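Local coordinates for zinc phosphodiesterase ELAC protein 1 (Homo sapiens, PDB 3ZWF), which is a zinc phosphodiesterase that repairs tRNAs by removing 2',3'-cyclic phosphates and has some tRNA 3'-processing endonuclease activity, at residues A[5-17]-A[304-316]. Sequence-based numbering, arbitrary orientation.
Sequences FLGTGAAYPSPTR and AKRLVLTHFSQRY. With ZN (zinc ion), chain D.
Both N-H groups of the Q314 amide are spent on loop 5-17: NE2 donates to Y12 O and to R17 O, each at 2.8 Å. R17 O also accepts from S14 N, which arrives from the opposite face of its carbonyl plane. At the other end of the amide, S14 OG donates to Q314 OE1 at 2.7 Å from above the carbonyl plane, while a water donates to the same oxygen; four bonds thus fix the amide's rotation. With CG anti to the carbonyl carbon (chi1 -68°), Q314 lays CG over one face of the Y12 ring, and a bend at chi2 then turns the amide into the loop. Two backbone bonds flank G9: F312 N to T8 O (3.0 Å) and A10 N to F312 O (2.8 Å). F312 CD2 sits against one face of the R17 guanidinium, the two planes 47° apart, while R17 NH1 donates in plane to T8 OG1, itself bonded to D351. A10 CA sits 3.5 Å from the H311 ring centroid, nearly on its normal. T275 holds H311 ND1, and H311 NE2 binds zinc at 2.2 Å. The loop thus backs a histidine ligand of this zinc, which D64, H65, D251 and a water also bind, in the dinuclear site characteristic of the metallo-beta-lactamase fold.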
loop_
_atom_site.group_PDB
_atom_site.type_symbol
_atom_site.label_atom_id
_atom_site.label_comp_id
_atom_site.label_asym_id
_atom_site.label_seq_id
_atom_site.Cartn_x
_atom_site.Cartn_y
_atom_site.Cartn_z
ATOM N N PHE A 5 -0.855 1.287 18.887
ATOM C CA PHE A 5 -1.744 0.902 17.785
ATOM C C PHE A 5 -1.664 1.893 16.654
ATOM O O PHE A 5 -1.973 3.058 16.824
ATOM C CB PHE A 5 -3.174 0.746 18.285
ATOM C CG PHE A 5 -3.320 -0.405 19.223
ATOM C CD1 PHE A 5 -3.002 -0.238 20.548
ATOM C CD2 PHE A 5 -3.648 -1.690 18.769
ATOM C CE1 PHE A 5 -3.063 -1.311 21.459
ATOM C CE2 PHE A 5 -3.698 -2.785 19.704
ATOM C CZ PHE A 5 -3.414 -2.576 21.008
ATOM N N LEU A 6 -1.305 1.439 15.467
ATOM C CA LEU A 6 -1.257 2.292 14.298
ATOM C C LEU A 6 -2.528 2.188 13.442
ATOM O O LEU A 6 -3.000 3.181 12.867
ATOM C CB LEU A 6 -0.002 2.048 13.462
ATOM C CG LEU A 6 1.306 2.348 14.206
ATOM C CD1 LEU A 6 2.509 1.816 13.486
ATOM C CD2 LEU A 6 1.485 3.838 14.538
ATOM N N GLY A 7 -3.074 0.988 13.371
ATOM C CA GLY A 7 -4.302 0.731 12.658
ATOM C C GLY A 7 -5.098 -0.352 13.329
ATOM O O GLY A 7 -4.574 -1.479 13.645
ATOM N N THR A 8 -6.353 -0.033 13.527
ATOM C CA THR A 8 -7.290 -0.804 14.350
ATOM C C THR A 8 -8.511 -1.255 13.555
ATOM O O THR A 8 -9.453 -1.761 14.114
ATOM C CB THR A 8 -7.696 -0.019 15.569
ATOM O OG1 THR A 8 -8.383 1.218 15.211
ATOM C CG2 THR A 8 -6.435 0.336 16.428
ATOM N N GLY A 9 -8.505 -1.031 12.238
ATOM C CA GLY A 9 -9.641 -1.437 11.454
ATOM C C GLY A 9 -9.489 -2.775 10.765
ATOM O O GLY A 9 -8.358 -3.254 10.474
ATOM N N ALA A 10 -10.641 -3.336 10.421
ATOM C CA ALA A 10 -10.744 -4.599 9.658
ATOM C C ALA A 10 -10.768 -4.396 8.165
ATOM O O ALA A 10 -11.365 -3.448 7.682
ATOM C CB ALA A 10 -11.996 -5.343 10.027
ATOM N N ALA A 11 -10.096 -5.305 7.463
ATOM C CA ALA A 11 -10.215 -5.537 6.013
ATOM C C ALA A 11 -9.605 -4.506 5.052
ATOM O O ALA A 11 -9.169 -4.885 3.964
ATOM C CB ALA A 11 -11.684 -5.853 5.641
ATOM N N TYR A 12 -9.604 -3.232 5.419
ATOM C CA TYR A 12 -9.023 -2.151 4.656
ATOM C C TYR A 12 -8.818 -0.944 5.520
ATOM O O TYR A 12 -9.473 -0.804 6.555
ATOM C CB TYR A 12 -9.902 -1.767 3.445
ATOM C CG TYR A 12 -11.299 -1.420 3.775
ATOM C CD1 TYR A 12 -12.292 -2.393 3.841
ATOM C CD2 TYR A 12 -11.657 -0.093 4.041
ATOM C CE1 TYR A 12 -13.578 -2.046 4.100
ATOM C CE2 TYR A 12 -12.920 0.240 4.323
ATOM C CZ TYR A 12 -13.890 -0.733 4.351
ATOM O OH TYR A 12 -15.186 -0.354 4.645
ATOM N N PRO A 13 -7.921 -0.051 5.117
ATOM C CA PRO A 13 -7.724 1.167 5.880
ATOM C C PRO A 13 -8.813 2.154 5.591
ATOM O O PRO A 13 -9.278 2.190 4.466
ATOM C CB PRO A 13 -6.390 1.683 5.348
ATOM C CG PRO A 13 -6.292 1.134 4.020
ATOM C CD PRO A 13 -6.985 -0.156 3.993
ATOM N N SER A 14 -9.199 2.932 6.594
ATOM C CA SER A 14 -10.135 4.053 6.415
ATOM C C SER A 14 -9.572 5.297 7.078
ATOM O O SER A 14 -8.550 5.239 7.755
ATOM C CB SER A 14 -11.503 3.725 6.967
ATOM O OG SER A 14 -11.514 3.893 8.409
ATOM N N PRO A 15 -10.199 6.445 6.830
ATOM C CA PRO A 15 -9.799 7.685 7.478
ATOM C C PRO A 15 -9.895 7.639 9.015
ATOM O O PRO A 15 -9.138 8.329 9.698
ATOM C CB PRO A 15 -10.789 8.720 6.906
ATOM C CG PRO A 15 -11.213 8.178 5.596
ATOM C CD PRO A 15 -11.303 6.662 5.876
ATOM N N THR A 16 -10.763 6.792 9.543
ATOM C CA THR A 16 -10.940 6.706 11.029
ATOM C C THR A 16 -10.179 5.576 11.699
ATOM O O THR A 16 -9.839 5.659 12.891
ATOM C CB THR A 16 -12.428 6.614 11.378
ATOM O OG1 THR A 16 -13.019 5.493 10.727
ATOM C CG2 THR A 16 -13.158 7.836 10.920
ATOM N N ARG A 17 -9.925 4.507 10.944
ATOM C CA ARG A 17 -9.137 3.357 11.430
ATOM C C ARG A 17 -8.238 2.797 10.328
ATOM O O ARG A 17 -8.737 2.291 9.316
ATOM C CB ARG A 17 -10.014 2.223 11.963
ATOM C CG ARG A 17 -10.884 2.522 13.174
ATOM C CD ARG A 17 -11.594 1.258 13.624
ATOM N NE ARG A 17 -12.547 1.419 14.734
ATOM C CZ ARG A 17 -12.205 1.466 16.021
ATOM N NH1 ARG A 17 -10.930 1.410 16.398
ATOM N NH2 ARG A 17 -13.134 1.551 16.946
ATOM N N ALA A 304 -5.319 -14.242 30.797
ATOM C CA ALA A 304 -4.672 -12.998 30.447
ATOM C C ALA A 304 -5.049 -11.885 31.397
ATOM O O ALA A 304 -6.195 -11.771 31.854
ATOM C CB ALA A 304 -4.981 -12.600 28.948
ATOM N N LYS A 305 -4.083 -11.032 31.709
ATOM C CA LYS A 305 -4.319 -9.916 32.637
ATOM C C LYS A 305 -5.131 -8.796 32.023
ATOM O O LYS A 305 -5.960 -8.185 32.679
ATOM C CB LYS A 305 -2.993 -9.360 33.161
ATOM C CG LYS A 305 -2.258 -10.377 34.049
ATOM C CD LYS A 305 -0.805 -9.997 34.278
ATOM N N ARG A 306 -4.856 -8.508 30.751
ATOM C CA ARG A 306 -5.522 -7.456 30.028
ATOM C C ARG A 306 -5.779 -7.951 28.585
ATOM O O ARG A 306 -4.920 -8.574 27.953
ATOM C CB ARG A 306 -4.664 -6.173 30.035
ATOM C CG ARG A 306 -5.033 -5.146 28.949
ATOM C CD ARG A 306 -5.667 -3.880 29.462
ATOM N NE ARG A 306 -4.648 -2.921 29.864
ATOM C CZ ARG A 306 -4.546 -1.648 29.468
ATOM N NH1 ARG A 306 -5.421 -1.086 28.627
ATOM N NH2 ARG A 306 -3.552 -0.910 29.960
ATOM N N LEU A 307 -6.995 -7.694 28.110
ATOM C CA LEU A 307 -7.399 -8.001 26.740
ATOM C C LEU A 307 -7.617 -6.691 25.984
ATOM O O LEU A 307 -8.302 -5.844 26.464
ATOM C CB LEU A 307 -8.691 -8.831 26.710
ATOM C CG LEU A 307 -9.336 -9.161 25.368
ATOM C CD1 LEU A 307 -8.367 -9.967 24.388
ATOM C CD2 LEU A 307 -10.669 -9.866 25.578
ATOM N N VAL A 308 -6.974 -6.566 24.831
ATOM C CA VAL A 308 -7.191 -5.414 23.944
ATOM C C VAL A 308 -7.808 -5.950 22.667
ATOM O O VAL A 308 -7.235 -6.793 21.992
ATOM C CB VAL A 308 -5.899 -4.640 23.613
ATOM C CG1 VAL A 308 -6.248 -3.377 22.731
ATOM C CG2 VAL A 308 -5.168 -4.247 24.858
ATOM N N LEU A 309 -8.970 -5.401 22.314
ATOM C CA LEU A 309 -9.689 -5.781 21.091
ATOM C C LEU A 309 -9.375 -4.774 19.993
ATOM O O LEU A 309 -9.214 -3.580 20.251
ATOM C CB LEU A 309 -11.197 -5.808 21.364
ATOM C CG LEU A 309 -11.637 -6.844 22.448
ATOM C CD1 LEU A 309 -13.130 -6.861 22.538
ATOM C CD2 LEU A 309 -11.113 -8.232 22.125
ATOM N N THR A 310 -9.243 -5.322 18.800
ATOM C CA THR A 310 -8.874 -4.517 17.634
ATOM C C THR A 310 -9.440 -5.155 16.396
ATOM O O THR A 310 -10.251 -6.068 16.454
ATOM C CB THR A 310 -7.343 -4.301 17.592
ATOM O OG1 THR A 310 -6.993 -3.267 16.666
ATOM C CG2 THR A 310 -6.611 -5.608 17.251
ATOM N N HIS A 311 -9.082 -4.582 15.235
ATOM C CA HIS A 311 -9.571 -5.086 13.936
ATOM C C HIS A 311 -11.079 -5.042 13.854
ATOM O O HIS A 311 -11.724 -6.002 13.478
ATOM C CB HIS A 311 -9.045 -6.513 13.649
ATOM C CG HIS A 311 -9.124 -6.951 12.221
ATOM N ND1 HIS A 311 -10.204 -7.627 11.696
ATOM C CD2 HIS A 311 -8.187 -6.933 11.239
ATOM C CE1 HIS A 311 -9.967 -7.931 10.432
ATOM N NE2 HIS A 311 -8.732 -7.561 10.146
ATOM N N PHE A 312 -11.618 -3.863 14.118
ATOM C CA PHE A 312 -13.035 -3.611 14.058
ATOM C C PHE A 312 -13.570 -3.317 12.655
ATOM O O PHE A 312 -12.926 -2.644 11.882
ATOM C CB PHE A 312 -13.375 -2.425 14.960
ATOM C CG PHE A 312 -13.022 -2.625 16.421
ATOM C CD1 PHE A 312 -13.746 -3.506 17.179
ATOM C CD2 PHE A 312 -11.987 -1.901 17.018
ATOM C CE1 PHE A 312 -13.412 -3.713 18.510
ATOM C CE2 PHE A 312 -11.641 -2.092 18.350
ATOM C CZ PHE A 312 -12.381 -2.965 19.106
ATOM N N SER A 313 -14.717 -3.916 12.340
ATOM C CA SER A 313 -15.419 -3.652 11.101
ATOM C C SER A 313 -15.500 -2.128 10.880
ATOM O O SER A 313 -15.797 -1.345 11.809
ATOM C CB SER A 313 -16.830 -4.254 11.135
ATOM O OG SER A 313 -17.543 -3.925 9.937
ATOM N N GLN A 314 -15.225 -1.736 9.624
ATOM C CA GLN A 314 -15.214 -0.318 9.286
ATOM C C GLN A 314 -16.662 0.209 9.162
ATOM O O GLN A 314 -17.598 -0.538 8.872
ATOM C CB GLN A 314 -14.452 -0.078 7.982
ATOM C CG GLN A 314 -12.981 -0.325 8.016
ATOM C CD GLN A 314 -12.142 0.739 8.702
ATOM O OE1 GLN A 314 -12.656 1.655 9.349
ATOM N NE2 GLN A 314 -10.809 0.580 8.599
ATOM N N ARG A 315 -16.823 1.501 9.414
ATOM C CA ARG A 315 -18.124 2.151 9.283
ATOM C C ARG A 315 -18.306 2.371 7.784
ATOM O O ARG A 315 -17.875 3.391 7.250
ATOM C CB ARG A 315 -18.166 3.476 10.059
ATOM N N TYR A 316 -18.863 1.362 7.107
ATOM C CA TYR A 316 -19.214 1.446 5.677
ATOM C C TYR A 316 -20.687 1.088 5.450
ATOM O O TYR A 316 -21.010 0.028 4.902
ATOM C CB TYR A 316 -18.319 0.544 4.806
ATOM C CG TYR A 316 -18.700 0.614 3.334
ATOM C CD1 TYR A 316 -18.610 1.819 2.637
ATOM C CD2 TYR A 316 -19.193 -0.505 2.655
ATOM C CE1 TYR A 316 -18.980 1.910 1.296
ATOM C CE2 TYR A 316 -19.569 -0.430 1.315
ATOM C CZ TYR A 316 -19.460 0.788 0.641
ATOM O OH TYR A 316 -19.823 0.899 -0.675
HETATM ZN ZN ZN D . -7.767 -8.518 8.425
HETATM O O HOH W 1 -4.525 -3.172 15.741
HETATM O O HOH W 2 -14.263 -3.581 7.618
HETATM O O HOH W 3 -15.684 2.533 5.477
HETATM O O HOH W 4 -14.370 2.716 11.073
HETATM O O HOH W 5 -14.941 1.007 12.977
HETATM O O HOH W 6 -7.303 -9.777 6.722
#